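Local coordinates for protein Rho guanine nucleotide exchange factor 12 (Homo sapiens, PDB 1TXD) that acts as a guanine nucleotide exchange factor for the small GTPase RhoA through its DH domain, which is followed by a PH domain, at residues 69-74 against 121-126; 127-132 against 217-222. The protein carries 1 engineered substitution. All coordinates share one frame; numbering follows the deposited sequence.

Contact 1. Residues 69-74 against 121-126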
loop_
_atom_site.group_PDB
_atom_site.type_symbol
_atom_site.label_atom_id
_atom_site.label_comp_id
_atom_site.label_asym_id
_atom_site.label_seq_id
_atom_site.Cartn_x
_atom_site.Cartn_y
_atom_site.Cartn_z
ATOM N N PHE A 69 3.041 -13.821 -1.683
ATOM C CA PHE A 69 2.788 -14.048 -0.256
ATOM C C PHE A 69 3.738 -13.417 0.735
ATOM O O PHE A 69 3.444 -13.373 1.939
ATOM C CB PHE A 69 2.840 -15.586 0.002
ATOM C CG PHE A 69 1.794 -16.347 -0.739
ATOM C CD1 PHE A 69 0.427 -16.181 -0.409
ATOM C CD2 PHE A 69 2.156 -17.259 -1.759
ATOM C CE1 PHE A 69 -0.577 -16.877 -1.137
ATOM C CE2 PHE A 69 1.177 -17.958 -2.503
ATOM C CZ PHE A 69 -0.193 -17.807 -2.170
ATOM N N SER A 70 4.921 -13.015 0.260
ATOM C CA SER A 70 5.929 -12.309 1.060
ATOM C C SER A 70 6.027 -12.878 2.439
ATOM O O SER A 70 6.370 -14.111 2.664
ATOM C CB SER A 70 5.679 -10.786 0.993
ATOM O OG SER A 70 4.412 -10.394 1.613
ATOM N N ASN A 71 5.735 -12.029 3.404
ATOM C CA ASN A 71 5.913 -12.358 4.826
ATOM C C ASN A 71 4.608 -12.737 5.487
ATOM O O ASN A 71 4.460 -12.509 6.647
ATOM C CB ASN A 71 6.576 -11.222 5.584
ATOM C CG ASN A 71 5.675 -10.044 5.740
ATOM O OD1 ASN A 71 4.760 -9.880 4.962
ATOM N ND2 ASN A 71 5.834 -9.295 6.828
ATOM N N LEU A 72 3.701 -13.371 4.738
ATOM C CA LEU A 72 2.531 -14.038 5.305
ATOM C C LEU A 72 2.843 -14.893 6.579
ATOM O O LEU A 72 2.138 -14.806 7.583
ATOM C CB LEU A 72 1.838 -15.013 4.297
ATOM C CG LEU A 72 0.574 -15.660 4.882
ATOM C CD1 LEU A 72 -0.474 -14.586 5.310
ATOM C CD2 LEU A 72 -0.060 -16.572 3.815
ATOM N N GLU A 73 3.899 -15.651 6.529
ATOM C CA GLU A 73 4.307 -16.518 7.672
ATOM C C GLU A 73 4.482 -15.648 8.981
ATOM O O GLU A 73 4.025 -16.020 10.050
ATOM C CB GLU A 73 5.618 -17.178 7.327
ATOM C CG GLU A 73 6.147 -18.309 8.210
ATOM C CD GLU A 73 7.536 -18.773 7.737
ATOM O OE1 GLU A 73 8.507 -18.831 8.527
ATOM O OE2 GLU A 73 7.701 -19.095 6.536
ATOM N N ASP A 74 5.077 -14.462 8.857
ATOM C CA ASP A 74 5.327 -13.651 10.058
ATOM C C ASP A 74 4.098 -12.891 10.489
ATOM O O ASP A 74 3.891 -12.680 11.659
ATOM C CB ASP A 74 6.478 -12.660 9.909
ATOM C CG ASP A 74 7.694 -13.229 9.275
ATOM O OD1 ASP A 74 8.170 -14.450 9.500
ATOM O OD2 ASP A 74 8.312 -12.438 8.556
ATOM N N ALA A 121 3.664 -5.705 9.259
ATOM C CA ALA A 121 2.530 -5.265 8.466
ATOM C C ALA A 121 2.953 -4.364 7.295
ATOM O O ALA A 121 2.250 -4.288 6.251
ATOM C CB ALA A 121 1.509 -4.515 9.326
ATOM N N ALA A 122 4.035 -3.628 7.472
ATOM C CA ALA A 122 4.480 -2.663 6.413
ATOM C C ALA A 122 4.994 -3.448 5.221
ATOM O O ALA A 122 4.768 -3.065 4.061
ATOM C CB ALA A 122 5.615 -1.700 6.921
ATOM N N THR A 123 5.671 -4.549 5.524
ATOM C CA THR A 123 6.212 -5.444 4.495
ATOM C C THR A 123 5.064 -6.187 3.761
ATOM O O THR A 123 4.953 -6.114 2.517
ATOM C CB THR A 123 7.196 -6.417 5.127
ATOM O OG1 THR A 123 8.365 -5.691 5.556
ATOM C CG2 THR A 123 7.704 -7.429 4.147
ATOM N N PHE A 124 4.222 -6.911 4.516
ATOM C CA PHE A 124 3.037 -7.521 3.905
ATOM C C PHE A 124 2.197 -6.517 3.115
ATOM O O PHE A 124 1.975 -6.686 1.932
ATOM C CB PHE A 124 2.162 -8.263 4.877
ATOM C CG PHE A 124 1.124 -9.090 4.201
ATOM C CD1 PHE A 124 1.457 -10.261 3.610
ATOM C CD2 PHE A 124 -0.196 -8.729 4.214
ATOM C CE1 PHE A 124 0.515 -11.038 2.977
ATOM C CE2 PHE A 124 -1.135 -9.522 3.588
ATOM C CZ PHE A 124 -0.780 -10.668 2.993
ATOM N N CYS A 125 1.770 -5.450 3.736
ATOM C CA CYS A 125 0.794 -4.600 3.124
ATOM C C CYS A 125 1.318 -3.744 1.948
ATOM O O CYS A 125 0.571 -3.416 1.048
ATOM C CB CYS A 125 0.162 -3.655 4.180
ATOM S SG CYS A 125 -0.701 -4.447 5.568
ATOM N N SER A 126 2.575 -3.337 2.004
ATOM C CA SER A 126 3.179 -2.474 0.969
ATOM C C SER A 126 3.450 -3.315 -0.268
ATOM O O SER A 126 3.466 -2.820 -1.339
ATOM C CB SER A 126 4.485 -1.814 1.467
ATOM O OG SER A 126 5.504 -2.792 1.670
#
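The F124 ring, lodged against the turn at 69-72, meets L72, S70, N71 and the F69 carbonyl. It reaches the turn because its CG stands anti to the backbone N (chi1 -169°), which carries the phenyl group off the flank of helix 112-126. L72 supplies the apolar contact, its CD1 4.4 Å from F124 CE1. The F69 carbonyl O and N71 OD1 both lie at the ring edge, near its plane, while S70 OG comes in obliquely, 3.6 Å from F124 CD1.

The backbone of 69-72 forms a type II' beta turn closed by L72 N to F69 O (2.8 Å), and S70 at its second position takes the positive phi that this turn needs. The turn joins helix 62-69 to helix 72-90 within the all-helical DH domain, and helix 112-126 packs against it. F69 points away from helix 112-126 and packs on F50 and V54 of helix 20-57, with Y51 edge to face, while L72 reaches L46 and Y51 as well as F124.

Among the polar groups, the N71 amide serves the neighbouring helix: ND2 donates to the carbonyl O of A120, one residue before the 121-126 segment, and packs 3.6 Å from T123 CB. Its OD1 sits 3.1 Å from F124 N, but at too poor an angle to bond. T123 OG1 is bonded back to the carbonyl O of H119.

Contact 2. Residues 127-132 against 217-222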
loop_
_atom_site.group_PDB
_atom_site.type_symbol
_atom_site.label_atom_id
_atom_site.label_comp_id
_atom_site.label_asym_id
_atom_site.label_seq_id
_atom_site.Cartn_x
_atom_site.Cartn_y
_atom_site.Cartn_z
ATOM N N ASN A 127 3.597 -4.614 -0.070
ATOM C CA ASN A 127 3.711 -5.557 -1.147
ATOM C C ASN A 127 2.455 -5.931 -1.927
ATOM O O ASN A 127 2.563 -6.559 -3.025
ATOM C CB ASN A 127 4.240 -6.908 -0.644
ATOM C CG ASN A 127 4.775 -7.752 -1.786
ATOM O OD1 ASN A 127 5.451 -7.237 -2.613
ATOM N ND2 ASN A 127 4.376 -9.003 -1.882
ATOM N N GLN A 128 1.307 -5.568 -1.364
ATOM C CA GLN A 128 0.031 -5.916 -1.898
ATOM C C GLN A 128 -0.145 -5.613 -3.383
ATOM O O GLN A 128 -0.628 -6.486 -4.068
ATOM C CB GLN A 128 -1.109 -5.277 -1.084
ATOM C CG GLN A 128 -2.489 -5.511 -1.734
ATOM C CD GLN A 128 -3.608 -5.060 -0.835
ATOM O OE1 GLN A 128 -3.674 -5.461 0.315
ATOM N NE2 GLN A 128 -4.452 -4.191 -1.338
ATOM N N PRO A 129 0.190 -4.426 -3.884
ATOM C CA PRO A 129 -0.001 -4.144 -5.305
ATOM C C PRO A 129 0.932 -5.044 -6.149
ATOM O O PRO A 129 0.567 -5.482 -7.256
ATOM C CB PRO A 129 0.387 -2.658 -5.465
ATOM C CG PRO A 129 0.602 -2.073 -4.107
ATOM C CD PRO A 129 0.743 -3.283 -3.154
ATOM N N PHE A 130 2.140 -5.295 -5.655
ATOM C CA PHE A 130 3.008 -6.204 -6.376
ATOM C C PHE A 130 2.345 -7.584 -6.352
ATOM O O PHE A 130 2.415 -8.304 -7.342
ATOM C CB PHE A 130 4.474 -6.288 -5.818
ATOM C CG PHE A 130 5.183 -4.961 -5.810
ATOM C CD1 PHE A 130 5.827 -4.485 -6.943
ATOM C CD2 PHE A 130 5.212 -4.186 -4.659
ATOM C CE1 PHE A 130 6.440 -3.256 -6.952
ATOM C CE2 PHE A 130 5.858 -2.942 -4.669
ATOM C CZ PHE A 130 6.480 -2.489 -5.798
ATOM N N ALA A 131 1.729 -7.967 -5.246
ATOM C CA ALA A 131 1.348 -9.413 -5.090
ATOM C C ALA A 131 0.089 -9.637 -5.952
ATOM O O ALA A 131 -0.028 -10.622 -6.641
ATOM C CB ALA A 131 1.130 -9.781 -3.668
ATOM N N LEU A 132 -0.741 -8.606 -6.083
ATOM C CA LEU A 132 -2.012 -8.760 -6.785
ATOM C C LEU A 132 -1.721 -8.797 -8.275
ATOM O O LEU A 132 -2.473 -9.346 -9.042
ATOM C CB LEU A 132 -2.965 -7.583 -6.478
ATOM C CG LEU A 132 -3.602 -7.523 -5.081
ATOM C CD1 LEU A 132 -4.759 -6.642 -5.063
ATOM C CD2 LEU A 132 -4.020 -8.877 -4.495
ATOM N N GLU A 217 4.386 4.646 -0.872
ATOM C CA GLU A 217 5.698 4.500 -1.522
ATOM C C GLU A 217 5.622 3.339 -2.484
ATOM O O GLU A 217 5.941 3.475 -3.652
ATOM C CB GLU A 217 6.877 4.373 -0.499
ATOM C CG GLU A 217 7.703 5.676 -0.300
ATOM C CD GLU A 217 8.161 5.997 1.143
ATOM O OE1 GLU A 217 8.719 5.116 1.828
ATOM O OE2 GLU A 217 7.993 7.151 1.605
ATOM N N ALA A 218 5.128 2.192 -2.025
ATOM C CA ALA A 218 5.052 1.018 -2.868
ATOM C C ALA A 218 4.048 1.101 -4.037
ATOM O O ALA A 218 4.346 0.646 -5.107
ATOM C CB ALA A 218 4.786 -0.232 -2.025
ATOM N N GLU A 219 2.849 1.619 -3.853
ATOM C CA GLU A 219 1.967 1.803 -5.003
ATOM C C GLU A 219 2.615 2.681 -6.111
ATOM O O GLU A 219 2.346 2.484 -7.310
ATOM C CB GLU A 219 0.655 2.486 -4.562
ATOM C CG GLU A 219 -0.235 1.558 -3.726
ATOM C CD GLU A 219 -1.443 2.282 -3.160
ATOM O OE1 GLU A 219 -2.478 1.633 -2.891
ATOM O OE2 GLU A 219 -1.342 3.498 -2.958
ATOM N N ASN A 220 3.436 3.661 -5.729
ATOM C CA ASN A 220 4.115 4.495 -6.718
ATOM C C ASN A 220 5.128 3.675 -7.488
ATOM O O ASN A 220 5.158 3.774 -8.705
ATOM C CB ASN A 220 4.767 5.748 -6.082
ATOM C CG ASN A 220 5.232 6.800 -7.139
ATOM O OD1 ASN A 220 5.666 6.470 -8.260
ATOM N ND2 ASN A 220 5.160 8.067 -6.763
ATOM N N LYS A 221 5.901 2.809 -6.812
ATOM C CA LYS A 221 6.893 1.970 -7.491
ATOM C C LYS A 221 6.278 0.911 -8.391
ATOM O O LYS A 221 6.873 0.556 -9.406
ATOM C CB LYS A 221 7.822 1.228 -6.501
ATOM C CG LYS A 221 8.741 2.179 -5.725
ATOM C CD LYS A 221 9.424 1.476 -4.533
ATOM C CE LYS A 221 9.890 2.481 -3.481
ATOM N NZ LYS A 221 11.277 2.184 -3.014
ATOM N N GLN A 222 5.139 0.343 -7.985
ATOM C CA GLN A 222 4.525 -0.740 -8.747
ATOM C C GLN A 222 3.864 -0.151 -10.020
ATOM O O GLN A 222 3.816 -0.783 -11.098
ATOM C CB GLN A 222 3.561 -1.532 -7.860
ATOM C CG GLN A 222 3.061 -2.869 -8.463
ATOM C CD GLN A 222 1.977 -2.627 -9.519
ATOM O OE1 GLN A 222 1.056 -1.813 -9.296
ATOM N NE2 GLN A 222 2.134 -3.235 -10.691
#
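The F130 ring carries Q222 on one face: Q222 CB lies 3.8 Å from the ring centroid and 22° off its normal, a CH-pi contact displaced toward the rim. K221 CB approaches the ring edge, 4.0 Å from F130 CZ, and A218 CB stands 3.9 Å from F130 CE2. K67 adds a cation-pi interaction from outside the two segments. CB and CG of Q222 do the touching, and its amide plane stands almost perpendicular to the ring. With CG anti to the backbone N (chi1 -168°), the chain then bends at chi2, which sets Q222 CG 3.5 Å from F130 CD1 and carries the amide on toward P129.

These residues join the start of helix 128-141 to the long helix 191-230, which runs from the DH helical bundle toward the PH domain. The short segments run at 38° to each other with their axes 9.2 Å apart at closest approach, a spacing to which small A218, pointing at the other helix, is well suited.

P129 is shared between Q222 and E219. Its carbonyl O lies 3.8 Å from Q222 CG, while its rigid ring, which costs little in the first turn of a helix, meets E219 at about a right angle, P129 CG to E219 CG 3.7 Å. Glutamate suits this exposed position: its CG packs on the proline while the extended chain carries the carboxylate onward.

Overall arrangement
Contact 1 and contact 2 follow one another along the chain, because helix 112-126 ends where helix 128-141 begins, and their centres are about 12 Å apart. They also touch directly: S70 CB of contact 1 lies 3.6 Å from N127 ND2 of contact 2, and S126 packs on A218. N127 ND2 bonds to the carbonyl O of K67, whose side chain meets the F130 ring, so the region just before the 69-74 turn is tied to contact 2. Contact 1 is partly buried within the DH bundle; contact 2 lies at its surface, on the part of helix 191-230 leading toward the PH domain, where N220 ND2 bonds to the M257 carbonyl O.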